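Local coordinates for protein amidohydrolase (Thermotoga maritima, PDB 3OOQ) that probably hydrolyses cyclic amide bonds as a member of the amidohydrolase family, perhaps with allantoinase activity, at residues 62-74 with 93-105. Sequence-based numbering, arbitrary orientation.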
loop_
_atom_site.group_PDB
_atom_site.type_symbol
_atom_site.label_atom_id
_atom_site.label_comp_id
_atom_site.label_asym_id
_atom_site.label_seq_id
_atom_site.Cartn_x
_atom_site.Cartn_y
_atom_site.Cartn_z
ATOM N N ALA F 62 36.043 -5.608 -22.048
ATOM C CA ALA F 62 35.245 -6.808 -22.260
ATOM C C ALA F 62 33.860 -6.833 -21.558
ATOM O O ALA F 62 33.091 -7.747 -21.779
ATOM C CB ALA F 62 36.050 -8.031 -21.890
ATOM N N HIS F 63 33.529 -5.821 -20.755
ATOM C CA HIS F 63 32.242 -5.824 -20.028
ATOM C C HIS F 63 31.858 -4.406 -19.645
ATOM O O HIS F 63 32.459 -3.818 -18.746
ATOM C CB HIS F 63 32.325 -6.714 -18.779
ATOM C CG HIS F 63 31.010 -6.923 -18.086
ATOM N ND1 HIS F 63 30.354 -5.914 -17.406
ATOM C CD2 HIS F 63 30.221 -8.022 -17.980
ATOM C CE1 HIS F 63 29.233 -6.387 -16.892
ATOM N NE2 HIS F 63 29.124 -7.659 -17.230
ATOM N N SER F 64 30.845 -3.863 -20.315
ATOM C CA SER F 64 30.523 -2.450 -20.142
ATOM C C SER F 64 29.036 -2.152 -20.235
ATOM O O SER F 64 28.289 -2.844 -20.937
ATOM C CB SER F 64 31.246 -1.625 -21.216
ATOM O OG SER F 64 31.311 -0.269 -20.834
ATOM N N HIS F 65 28.626 -1.074 -19.581
ATOM C CA HIS F 65 27.275 -0.569 -19.767
ATOM C C HIS F 65 27.244 0.829 -20.392
ATOM O O HIS F 65 26.213 1.475 -20.401
ATOM C CB HIS F 65 26.485 -0.647 -18.458
ATOM C CG HIS F 65 26.671 -1.945 -17.731
ATOM N ND1 HIS F 65 26.186 -3.143 -18.213
ATOM C CD2 HIS F 65 27.326 -2.240 -16.582
ATOM C CE1 HIS F 65 26.506 -4.117 -17.378
ATOM N NE2 HIS F 65 27.200 -3.598 -16.379
ATOM N N ILE F 66 28.367 1.270 -20.964
ATOM C CA ILE F 66 28.400 2.550 -21.681
ATOM C C ILE F 66 27.308 2.574 -22.747
ATOM O O ILE F 66 27.001 1.550 -23.363
ATOM C CB ILE F 66 29.799 2.868 -22.276
ATOM C CG1 ILE F 66 29.881 4.350 -22.686
ATOM C CG2 ILE F 66 30.140 1.915 -23.468
ATOM C CD1 ILE F 66 31.291 4.932 -22.693
ATOM N N GLY F 67 26.693 3.731 -22.941
ATOM C CA GLY F 67 25.600 3.853 -23.891
ATOM C C GLY F 67 24.268 3.342 -23.362
ATOM O O GLY F 67 23.213 3.799 -23.813
ATOM N N LEU F 68 24.304 2.395 -22.423
ATOM C CA LEU F 68 23.075 1.873 -21.788
ATOM C C LEU F 68 22.599 2.722 -20.610
ATOM O O LEU F 68 21.394 2.884 -20.391
ATOM C CB LEU F 68 23.264 0.428 -21.287
ATOM C CG LEU F 68 23.359 -0.729 -22.273
ATOM C CD1 LEU F 68 23.337 -2.042 -21.507
ATOM C CD2 LEU F 68 22.181 -0.702 -23.215
ATOM N N PHE F 69 23.560 3.209 -19.837
ATOM C CA PHE F 69 23.309 4.021 -18.666
ATOM C C PHE F 69 23.876 5.396 -19.019
ATOM O O PHE F 69 25.022 5.698 -18.703
ATOM C CB PHE F 69 24.045 3.367 -17.488
ATOM C CG PHE F 69 23.722 3.937 -16.139
ATOM C CD1 PHE F 69 23.462 5.293 -15.968
ATOM C CD2 PHE F 69 23.726 3.107 -15.013
ATOM C CE1 PHE F 69 23.178 5.824 -14.705
ATOM C CE2 PHE F 69 23.455 3.627 -13.744
ATOM C CZ PHE F 69 23.179 4.989 -13.594
ATOM N N GLU F 70 23.087 6.200 -19.726
ATOM C CA GLU F 70 23.556 7.483 -20.289
ATOM C C GLU F 70 24.150 8.371 -19.196
ATOM O O GLU F 70 23.628 8.410 -18.068
ATOM C CB GLU F 70 22.396 8.231 -20.995
ATOM C CG GLU F 70 22.833 9.526 -21.721
ATOM C CD GLU F 70 21.693 10.372 -22.303
ATOM O OE1 GLU F 70 20.507 9.972 -22.284
ATOM O OE2 GLU F 70 22.005 11.471 -22.801
ATOM N N GLU F 71 25.235 9.068 -19.515
ATOM C CA GLU F 71 25.884 9.922 -18.533
ATOM C C GLU F 71 25.220 11.293 -18.447
ATOM O O GLU F 71 24.746 11.829 -19.447
ATOM C CB GLU F 71 27.390 10.061 -18.806
ATOM C CG GLU F 71 28.150 10.872 -17.713
ATOM C CD GLU F 71 29.674 10.714 -17.778
ATOM O OE1 GLU F 71 30.192 10.364 -18.858
ATOM O OE2 GLU F 71 30.367 10.949 -16.754
ATOM N N GLY F 72 25.181 11.833 -17.230
ATOM C CA GLY F 72 24.708 13.180 -16.972
ATOM C C GLY F 72 23.199 13.384 -17.034
ATOM O O GLY F 72 22.752 14.490 -17.337
ATOM N N VAL F 73 22.416 12.339 -16.750
ATOM C CA VAL F 73 20.945 12.453 -16.805
ATOM C C VAL F 73 20.151 11.865 -15.619
ATOM O O VAL F 73 18.979 12.199 -15.440
ATOM C CB VAL F 73 20.366 11.844 -18.103
ATOM C CG1 VAL F 73 20.878 12.602 -19.342
ATOM C CG2 VAL F 73 20.678 10.362 -18.179
ATOM N N GLY F 74 20.754 10.964 -14.847
ATOM C CA GLY F 74 20.051 10.364 -13.719
ATOM C C GLY F 74 19.839 8.879 -13.921
ATOM O O GLY F 74 19.495 8.445 -15.029
ATOM N N ALA F 93 21.321 -5.748 -25.225
ATOM C CA ALA F 93 21.966 -4.480 -24.929
ATOM C C ALA F 93 21.999 -3.566 -26.157
ATOM O O ALA F 93 21.868 -2.344 -26.033
ATOM C CB ALA F 93 23.360 -4.704 -24.410
ATOM N N LEU F 94 22.155 -4.159 -27.339
ATOM C CA LEU F 94 22.149 -3.398 -28.592
ATOM C C LEU F 94 20.934 -2.479 -28.694
ATOM O O LEU F 94 21.033 -1.364 -29.199
ATOM C CB LEU F 94 22.167 -4.340 -29.815
ATOM C CG LEU F 94 22.411 -3.704 -31.184
ATOM C CD1 LEU F 94 23.878 -3.286 -31.287
ATOM C CD2 LEU F 94 22.024 -4.646 -32.345
ATOM N N ASP F 95 19.791 -2.971 -28.230
ATOM C CA ASP F 95 18.532 -2.246 -28.363
ATOM C C ASP F 95 18.345 -1.139 -27.315
ATOM O O ASP F 95 17.329 -0.441 -27.326
ATOM C CB ASP F 95 17.353 -3.222 -28.293
ATOM C CG ASP F 95 17.274 -4.150 -29.500
ATOM O OD1 ASP F 95 17.805 -3.807 -30.574
ATOM O OD2 ASP F 95 16.671 -5.234 -29.370
ATOM N N GLY F 96 19.315 -0.983 -26.420
ATOM C CA GLY F 96 19.292 0.079 -25.417
ATOM C C GLY F 96 20.463 1.039 -25.563
ATOM O O GLY F 96 20.553 2.038 -24.835
ATOM N N PHE F 97 21.359 0.739 -26.505
ATOM C CA PHE F 97 22.607 1.484 -26.693
ATOM C C PHE F 97 22.413 2.821 -27.434
ATOM O O PHE F 97 21.916 2.840 -28.555
ATOM C CB PHE F 97 23.631 0.606 -27.436
ATOM C CG PHE F 97 24.932 1.303 -27.736
ATOM C CD1 PHE F 97 25.903 1.462 -26.747
ATOM C CD2 PHE F 97 25.197 1.795 -29.017
ATOM C CE1 PHE F 97 27.097 2.129 -27.014
ATOM C CE2 PHE F 97 26.409 2.453 -29.299
ATOM C CZ PHE F 97 27.355 2.620 -28.295
ATOM N N ASN F 98 22.839 3.911 -26.801
ATOM C CA ASN F 98 22.770 5.272 -27.348
ATOM C C ASN F 98 24.166 5.785 -27.755
ATOM O O ASN F 98 24.958 6.168 -26.895
ATOM C CB ASN F 98 22.153 6.190 -26.269
ATOM C CG ASN F 98 22.227 7.672 -26.609
ATOM O OD1 ASN F 98 22.579 8.070 -27.724
ATOM N ND2 ASN F 98 21.887 8.506 -25.625
ATOM N N PRO F 99 24.464 5.812 -29.071
ATOM C CA PRO F 99 25.813 6.227 -29.515
ATOM C C PRO F 99 26.148 7.701 -29.216
ATOM O O PRO F 99 27.318 8.088 -29.275
ATOM C CB PRO F 99 25.791 5.968 -31.030
ATOM C CG PRO F 99 24.626 5.005 -31.251
ATOM C CD PRO F 99 23.616 5.379 -30.203
ATOM N N GLN F 100 25.144 8.504 -28.860
ATOM C CA GLN F 100 25.392 9.897 -28.479
ATOM C C GLN F 100 25.626 10.106 -26.987
ATOM O O GLN F 100 25.747 11.246 -26.545
ATOM C CB GLN F 100 24.255 10.805 -28.928
ATOM C CG GLN F 100 23.804 10.580 -30.358
ATOM C CD GLN F 100 22.577 11.409 -30.654
ATOM O OE1 GLN F 100 22.691 12.591 -31.005
ATOM N NE2 GLN F 100 21.389 10.812 -30.465
ATOM N N ASP F 101 25.653 9.028 -26.207
ATOM C CA ASP F 101 25.963 9.141 -24.787
ATOM C C ASP F 101 27.269 9.937 -24.698
ATOM O O ASP F 101 28.240 9.577 -25.349
ATOM C CB ASP F 101 26.111 7.733 -24.190
ATOM C CG ASP F 101 26.543 7.720 -22.723
ATOM O OD1 ASP F 101 26.714 8.778 -22.072
ATOM O OD2 ASP F 101 26.723 6.596 -22.218
ATOM N N PRO F 102 27.288 11.048 -23.935
ATOM C CA PRO F 102 28.530 11.849 -23.835
ATOM C C PRO F 102 29.707 11.121 -23.198
ATOM O O PRO F 102 30.855 11.575 -23.329
ATOM C CB PRO F 102 28.123 13.060 -22.974
ATOM C CG PRO F 102 26.798 12.697 -22.349
ATOM C CD PRO F 102 26.151 11.672 -23.227
ATOM N N ALA F 103 29.432 10.004 -22.514
ATOM C CA ALA F 103 30.498 9.165 -21.976
ATOM C C ALA F 103 31.403 8.608 -23.093
ATOM O O ALA F 103 32.544 8.238 -22.838
ATOM C CB ALA F 103 29.912 8.022 -21.148
ATOM N N ILE F 104 30.871 8.534 -24.313
ATOM C CA ILE F 104 31.560 7.888 -25.431
ATOM C C ILE F 104 32.730 8.709 -25.974
ATOM O O ILE F 104 33.812 8.160 -26.214
ATOM C CB ILE F 104 30.567 7.453 -26.545
ATOM C CG1 ILE F 104 29.754 6.246 -26.042
ATOM C CG2 ILE F 104 31.319 7.095 -27.875
ATOM C CD1 ILE F 104 28.507 5.901 -26.852
ATOM N N GLU F 105 32.532 10.017 -26.149
ATOM C CA GLU F 105 33.629 10.892 -26.550
ATOM C C GLU F 105 34.680 10.915 -25.430
ATOM O O GLU F 105 35.876 11.070 -25.673
ATOM C CB GLU F 105 33.113 12.310 -26.869
ATOM C CG GLU F 105 34.073 13.169 -27.662
ATOM C CD GLU F 105 34.043 12.899 -29.171
ATOM O OE1 GLU F 105 33.398 11.920 -29.626
ATOM O OE2 GLU F 105 34.687 13.686 -29.910
HETATM O O HOH W 1 27.402 6.059 -19.886
#
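Asp101 reaches into the loop 66-71, and its carboxylate carries most of the polar contact. With CG anti to the backbone N (chi1 176°), OD2 accepts from Gly67 N at 3.0 Å through its anti lone pair. OD1 is gripped from opposite faces of the carboxylate plane, by Glu71 N at 3.0 Å on one and Ala103 N on the other; the latter bond caps the start of helix 103-108. The backbones join directly where Asn98 N donates to Gly67 O at 3.0 Å.

Apolar groups fill in around these bonds. Ile66 puts CD1 3.7 Å from Ala103 CB and CG1 against Ile104 CG1. Farther along, Leu68 CD1 meets Ala93 CB at 3.9 Å.

The Phe97 ring turns its edge to Ile66 O, which lies near the ring plane. Glu71 OE1 lies against Ala103 CB (3.3 Å) and forms a salt bridge with Arg106, while OE2 forms one with Arg278 of a third subunit.

The loop leaving barrel strand 54-64 is thus tied to the next helix through one buried carboxylate, whose three N-H donors probably favour its charged form.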